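Local coordinates for fasciclin-1 (Drosophila melanogaster, PDB 1O70), which serves as a neural cell adhesion molecule, of which this chain holds the third and fourth FAS1 domains, at residues P291-T296 with I300-Y305; G163-D168 with Y196-D201. All blocks are in the same frame, centred on the assembly; numbering follows the deposited sequence.

In the fold
Both contacts lie in the fourth FAS1 domain of fasciclin-1, and their centres are about 8 Å apart. Contact 1 pairs the two strands of the hairpin 284-295 and 298-303; contact 2 lays helix 161-167 against strand 193-199, the parallel neighbour of 298-303 in the same seven-stranded mixed sheet. The seam between them includes two backbone bonds: H301 N lies 2.9 Å from Y196 O, and I303 N lies 2.9 Å from V198 O, both probable hydrogen bonds. K164 of the helix also touches V293, C295 and I300. The N-linked sugar reaches contact 2 at S167, while the side chain of V293 in contact 1 stays about 10 Å from an N-acetylglucosamine.

Contact 1. Residues P291-T296 with I300-Y305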
loop_
_atom_site.group_PDB
_atom_site.type_symbol
_atom_site.label_atom_id
_atom_site.label_comp_id
_atom_site.label_asym_id
_atom_site.label_seq_id
_atom_site.Cartn_x
_atom_site.Cartn_y
_atom_site.Cartn_z
ATOM N N PRO A 291 1.738 -0.772 5.560
ATOM C CA PRO A 291 2.498 0.459 5.754
ATOM C C PRO A 291 3.040 0.986 4.440
ATOM O O PRO A 291 3.222 0.244 3.473
ATOM C CB PRO A 291 3.629 0.011 6.654
ATOM C CG PRO A 291 3.916 -1.357 6.110
ATOM C CD PRO A 291 2.513 -1.939 6.015
ATOM N N ASP A 292 3.288 2.282 4.411
ATOM C CA ASP A 292 3.894 2.897 3.251
ATOM C C ASP A 292 3.244 2.666 1.897
ATOM O O ASP A 292 3.925 2.291 0.951
ATOM C CB ASP A 292 5.357 2.451 3.206
ATOM C CG ASP A 292 6.045 2.607 4.561
ATOM O OD1 ASP A 292 5.907 3.694 5.161
ATOM O OD2 ASP A 292 6.708 1.661 5.035
ATOM N N VAL A 293 1.941 2.890 1.787
ATOM C CA VAL A 293 1.286 2.730 0.498
ATOM C C VAL A 293 1.511 4.070 -0.196
ATOM O O VAL A 293 0.682 4.967 -0.113
ATOM C CB VAL A 293 -0.227 2.442 0.676
ATOM C CG1 VAL A 293 -0.924 2.381 -0.684
ATOM C CG2 VAL A 293 -0.417 1.113 1.428
ATOM N N GLU A 294 2.654 4.201 -0.862
ATOM C CA GLU A 294 3.022 5.449 -1.519
ATOM C C GLU A 294 2.078 5.974 -2.576
ATOM O O GLU A 294 1.453 5.209 -3.306
ATOM C CB GLU A 294 4.405 5.327 -2.136
ATOM C CG GLU A 294 5.531 5.565 -1.173
ATOM C CD GLU A 294 6.858 5.255 -1.817
ATOM O OE1 GLU A 294 7.055 5.654 -2.996
ATOM O OE2 GLU A 294 7.702 4.628 -1.138
ATOM N N CYS A 295 1.997 7.298 -2.657
ATOM C CA CYS A 295 1.158 7.974 -3.640
ATOM C C CYS A 295 1.948 9.103 -4.288
ATOM O O CYS A 295 3.095 9.352 -3.918
ATOM C CB CYS A 295 -0.092 8.537 -2.981
ATOM S SG CYS A 295 -1.191 7.274 -2.298
ATOM N N THR A 296 1.337 9.793 -5.242
ATOM C CA THR A 296 2.027 10.868 -5.941
ATOM C C THR A 296 2.114 12.148 -5.117
ATOM O O THR A 296 3.044 12.939 -5.285
ATOM C CB THR A 296 1.347 11.168 -7.291
ATOM O OG1 THR A 296 -0.036 11.488 -7.077
ATOM C CG2 THR A 296 1.436 9.945 -8.210
ATOM N N ILE A 300 0.023 6.634 2.253
ATOM C CA ILE A 300 -1.100 6.123 3.025
ATOM C C ILE A 300 -0.664 4.936 3.879
ATOM O O ILE A 300 0.076 4.077 3.410
ATOM C CB ILE A 300 -2.211 5.629 2.101
ATOM C CG1 ILE A 300 -2.983 6.822 1.527
ATOM C CG2 ILE A 300 -3.124 4.653 2.852
ATOM C CD1 ILE A 300 -4.097 6.401 0.571
ATOM N N HIS A 301 -1.118 4.876 5.127
ATOM C CA HIS A 301 -0.779 3.740 5.993
ATOM C C HIS A 301 -2.096 3.081 6.411
ATOM O O HIS A 301 -2.886 3.666 7.163
ATOM C CB HIS A 301 -0.035 4.203 7.240
ATOM C CG HIS A 301 1.225 4.960 6.950
ATOM N ND1 HIS A 301 2.354 4.357 6.438
ATOM C CD2 HIS A 301 1.533 6.270 7.105
ATOM C CE1 HIS A 301 3.306 5.261 6.291
ATOM N NE2 HIS A 301 2.834 6.430 6.689
ATOM N N VAL A 302 -2.343 1.869 5.935
ATOM C CA VAL A 302 -3.592 1.204 6.282
ATOM C C VAL A 302 -3.527 0.628 7.685
ATOM O O VAL A 302 -2.686 -0.218 7.991
ATOM C CB VAL A 302 -3.934 0.086 5.289
ATOM C CG1 VAL A 302 -5.247 -0.553 5.688
ATOM C CG2 VAL A 302 -4.030 0.655 3.882
ATOM N N ILE A 303 -4.421 1.090 8.547
ATOM C CA ILE A 303 -4.423 0.613 9.915
ATOM C C ILE A 303 -5.557 -0.355 10.235
ATOM O O ILE A 303 -6.538 -0.436 9.495
ATOM C CB ILE A 303 -4.392 1.798 10.882
ATOM C CG1 ILE A 303 -5.652 2.645 10.756
ATOM C CG2 ILE A 303 -3.165 2.660 10.552
ATOM C CD1 ILE A 303 -5.660 3.839 11.697
ATOM N N ASP A 304 -5.401 -1.108 11.321
ATOM C CA ASP A 304 -6.376 -2.123 11.735
ATOM C C ASP A 304 -7.639 -1.586 12.380
ATOM O O ASP A 304 -8.688 -2.230 12.335
ATOM C CB ASP A 304 -5.733 -3.101 12.719
ATOM C CG ASP A 304 -5.011 -4.244 12.033
ATOM O OD1 ASP A 304 -4.114 -4.829 12.681
ATOM O OD2 ASP A 304 -5.351 -4.592 10.874
ATOM N N TYR A 305 -7.530 -0.416 12.992
ATOM C CA TYR A 305 -8.659 0.181 13.688
ATOM C C TYR A 305 -8.489 1.693 13.633
ATOM O O TYR A 305 -7.373 2.207 13.707
ATOM C CB TYR A 305 -8.664 -0.300 15.144
ATOM C CG TYR A 305 -9.956 -0.062 15.898
ATOM C CD1 TYR A 305 -11.076 -0.868 15.674
ATOM C CD2 TYR A 305 -10.069 0.985 16.829
ATOM C CE1 TYR A 305 -12.275 -0.640 16.354
ATOM C CE2 TYR A 305 -11.270 1.220 17.514
ATOM C CZ TYR A 305 -12.367 0.405 17.269
ATOM O OH TYR A 305 -13.566 0.640 17.910
#
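The H301 imidazole turns an edge to the neighbouring strand: P291 CA and D292 OD1 lie at that edge in the ring plane, while F197 meets the ring with its plane inclined by about 35°. The backbone N of D292 donates to H301 ND1 at 3.0 Å, nearly straight at 164° but tilted from the ring plane. D292 OD1 comes within 3.2 Å of H301 CE1, the carboxylate standing 77° from the ring, and is itself held by M244 N. With NE2 bonded to Y242 O, both ring nitrogens are engaged, which fixes the rotation of this buried imidazole. Two backbone bonds follow, V293 N to I300 O at 2.7 Å and I300 N to V293 O at 3.0 Å, making V293 and I300 an antiparallel hydrogen-bonded pair. Their side chains share one sheet face, with V293 CB 4.0 Å from I300 CB. The CD1 end of I300 meets C295 SG at 4.2 Å. K164 and V161 of helix 161-167 pack on this face. V293 centres an inverse gamma turn within the C-terminal beta hairpin of the FAS1 domain.

Contact 2. Residues G163-D168 with Y196-D201; sequences GKLESD and YFVPRD. With NAG (2-acetamido-2-deoxy-beta-D-glucopyranose), chain B; SO4 (sulfate ion), chain C.
In the mixed sheet of the fourth FAS1 domain, strand 193-199 receives helix 161-167 on one face through a small buried apolar contact centred on L165. The leucine uses both methyls. CD1 comes to the edge of the Y196 ring, in its plane, 3.7 Å from CE1, with the two side chains crossing at about a right angle. CD2 meets V198 CG2 at 4.0 Å. That V198 methyl in turn lies over a face of the Y196 ring, offset toward the rim. Y196 points its CB toward the helix; with CG anti to the backbone N (chi1 -159°), the CD1-CE1 edge meets the leucine. T174 of helix 172-177 also touches Y196 and V198, and Y175 packs on L165. At the helix end, S167 OG donates to G163 O at 2.8 Å, and the backbone carbonyl of S167 accepts from O6 of an N-acetylglucosamine of the protein's own N-linked glycan at 2.9 Å. D168, the first residue to leave helical geometry, forms a salt bridge with R290. Beyond the strand, R200 occupies the N-cap position of helix 201-210, where a sulfate, probably from the crystallisation liquor, is also bonded by K202 N. R200 NH2 faces sulfate O4 at a separation too short to be trusted, while R200 NE donates to sulfate O2 at 2.9 Å.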
loop_
_atom_site.group_PDB
_atom_site.type_symbol
_atom_site.label_atom_id
_atom_site.label_comp_id
_atom_site.label_asym_id
_atom_site.label_seq_id
_atom_site.Cartn_x
_atom_site.Cartn_y
_atom_site.Cartn_z
ATOM N N GLY A 163 -6.845 9.229 -5.484
ATOM C CA GLY A 163 -6.954 8.264 -6.561
ATOM C C GLY A 163 -6.903 6.854 -6.027
ATOM O O GLY A 163 -7.608 5.963 -6.508
ATOM N N LYS A 164 -6.062 6.668 -5.013
ATOM C CA LYS A 164 -5.874 5.381 -4.368
ATOM C C LYS A 164 -7.120 5.010 -3.583
ATOM O O LYS A 164 -7.631 3.896 -3.704
ATOM C CB LYS A 164 -4.683 5.453 -3.415
ATOM C CG LYS A 164 -3.718 4.288 -3.511
ATOM C CD LYS A 164 -4.387 2.957 -3.279
ATOM C CE LYS A 164 -3.449 1.807 -3.600
ATOM N NZ LYS A 164 -3.102 1.766 -5.037
ATOM N N LEU A 165 -7.603 5.948 -2.775
ATOM C CA LEU A 165 -8.796 5.720 -1.960
ATOM C C LEU A 165 -10.015 5.265 -2.740
ATOM O O LEU A 165 -10.820 4.495 -2.225
ATOM C CB LEU A 165 -9.176 6.978 -1.183
ATOM C CG LEU A 165 -8.385 7.368 0.066
ATOM C CD1 LEU A 165 -8.830 8.762 0.468
ATOM C CD2 LEU A 165 -8.624 6.361 1.194
ATOM N N GLU A 166 -10.176 5.736 -3.966
ATOM C CA GLU A 166 -11.345 5.314 -4.728
ATOM C C GLU A 166 -11.115 4.022 -5.488
ATOM O O GLU A 166 -12.069 3.332 -5.821
ATOM C CB GLU A 166 -11.794 6.427 -5.673
ATOM C CG GLU A 166 -10.661 7.163 -6.316
ATOM C CD GLU A 166 -11.144 8.334 -7.153
ATOM O OE1 GLU A 166 -12.046 9.071 -6.687
ATOM O OE2 GLU A 166 -10.607 8.528 -8.268
ATOM N N SER A 167 -9.852 3.678 -5.726
ATOM C CA SER A 167 -9.539 2.455 -6.449
ATOM C C SER A 167 -9.175 1.220 -5.603
ATOM O O SER A 167 -9.070 0.118 -6.143
ATOM C CB SER A 167 -8.434 2.725 -7.483
ATOM O OG SER A 167 -7.246 3.181 -6.885
ATOM N N ASP A 168 -8.997 1.392 -4.295
ATOM C CA ASP A 168 -8.630 0.287 -3.398
ATOM C C ASP A 168 -9.840 -0.212 -2.598
ATOM O O ASP A 168 -10.311 0.463 -1.675
ATOM C CB ASP A 168 -7.539 0.749 -2.424
ATOM C CG ASP A 168 -6.822 -0.412 -1.739
ATOM O OD1 ASP A 168 -7.479 -1.411 -1.363
ATOM O OD2 ASP A 168 -5.589 -0.317 -1.554
ATOM N N TYR A 196 -1.925 9.914 5.170
ATOM C CA TYR A 196 -3.245 9.483 5.616
ATOM C C TYR A 196 -3.238 8.097 6.263
ATOM O O TYR A 196 -2.891 7.100 5.620
ATOM C CB TYR A 196 -4.206 9.501 4.414
ATOM C CG TYR A 196 -5.691 9.582 4.739
ATOM C CD1 TYR A 196 -6.642 9.485 3.720
ATOM C CD2 TYR A 196 -6.150 9.734 6.050
ATOM C CE1 TYR A 196 -8.008 9.526 3.988
ATOM C CE2 TYR A 196 -7.518 9.783 6.334
ATOM C CZ TYR A 196 -8.445 9.673 5.298
ATOM O OH TYR A 196 -9.798 9.674 5.579
ATOM N N PHE A 197 -3.605 8.050 7.541
ATOM C CA PHE A 197 -3.684 6.791 8.263
ATOM C C PHE A 197 -5.101 6.320 8.018
ATOM O O PHE A 197 -6.041 6.769 8.673
ATOM C CB PHE A 197 -3.433 6.982 9.761
ATOM C CG PHE A 197 -2.058 7.467 10.080
ATOM C CD1 PHE A 197 -1.761 8.821 9.992
ATOM C CD2 PHE A 197 -1.038 6.567 10.382
ATOM C CE1 PHE A 197 -0.468 9.284 10.194
ATOM C CE2 PHE A 197 0.267 7.013 10.588
ATOM C CZ PHE A 197 0.555 8.378 10.490
ATOM N N VAL A 198 -5.235 5.415 7.053
ATOM C CA VAL A 198 -6.529 4.894 6.640
ATOM C C VAL A 198 -7.000 3.588 7.262
ATOM O O VAL A 198 -6.403 2.538 7.047
ATOM C CB VAL A 198 -6.566 4.677 5.122
ATOM C CG1 VAL A 198 -7.911 4.139 4.724
ATOM C CG2 VAL A 198 -6.263 5.976 4.400
ATOM N N PRO A 199 -8.086 3.633 8.046
ATOM C CA PRO A 199 -8.572 2.385 8.642
ATOM C C PRO A 199 -9.131 1.508 7.502
ATOM O O PRO A 199 -9.829 2.004 6.619
ATOM C CB PRO A 199 -9.669 2.861 9.593
ATOM C CG PRO A 199 -9.210 4.257 9.978
ATOM C CD PRO A 199 -8.751 4.803 8.651
ATOM N N ARG A 200 -8.813 0.217 7.507
ATOM C CA ARG A 200 -9.300 -0.688 6.472
ATOM C C ARG A 200 -10.768 -0.998 6.752
ATOM O O ARG A 200 -11.264 -0.713 7.839
ATOM C CB ARG A 200 -8.502 -1.988 6.487
ATOM C CG ARG A 200 -8.608 -2.713 7.807
ATOM C CD ARG A 200 -7.638 -3.867 7.898
ATOM N NE ARG A 200 -7.911 -4.881 6.892
ATOM C CZ ARG A 200 -7.402 -6.109 6.918
ATOM N NH1 ARG A 200 -6.589 -6.473 7.908
ATOM N NH2 ARG A 200 -7.706 -6.975 5.960
ATOM N N ASP A 201 -11.466 -1.583 5.780
ATOM C CA ASP A 201 -12.871 -1.920 5.969
ATOM C C ASP A 201 -13.089 -2.752 7.242
ATOM O O ASP A 201 -13.961 -2.420 8.061
ATOM C CB ASP A 201 -13.404 -2.666 4.742
ATOM C CG ASP A 201 -13.860 -1.718 3.622
ATOM O OD1 ASP A 201 -13.543 -0.496 3.668
ATOM O OD2 ASP A 201 -14.535 -2.201 2.681
HETATM C C1 NAG B . -6.842 -3.486 -7.808
HETATM C C2 NAG B . -7.414 -4.398 -6.726
HETATM C C3 NAG B . -8.663 -5.093 -7.278
HETATM C C4 NAG B . -9.679 -4.061 -7.802
HETATM C C5 NAG B . -8.976 -3.110 -8.792
HETATM C C6 NAG B . -9.846 -1.980 -9.298
HETATM C C7 NAG B . -5.965 -5.440 -5.109
HETATM C C8 NAG B . -4.972 -6.549 -4.786
HETATM N N2 NAG B . -6.434 -5.394 -6.351
HETATM O O3 NAG B . -9.241 -5.925 -6.287
HETATM O O4 NAG B . -10.742 -4.750 -8.491
HETATM O O5 NAG B . -7.817 -2.510 -8.181
HETATM O O6 NAG B . -10.447 -1.284 -8.216
HETATM O O7 NAG B . -6.296 -4.637 -4.244
HETATM S S SO4 C . -10.717 -5.679 4.451
HETATM O O1 SO4 C . -10.674 -5.165 3.087
HETATM O O2 SO4 C . -10.361 -4.594 5.381
HETATM O O3 SO4 C . -12.063 -6.169 4.781
HETATM O O4 SO4 C . -9.743 -6.781 4.575
#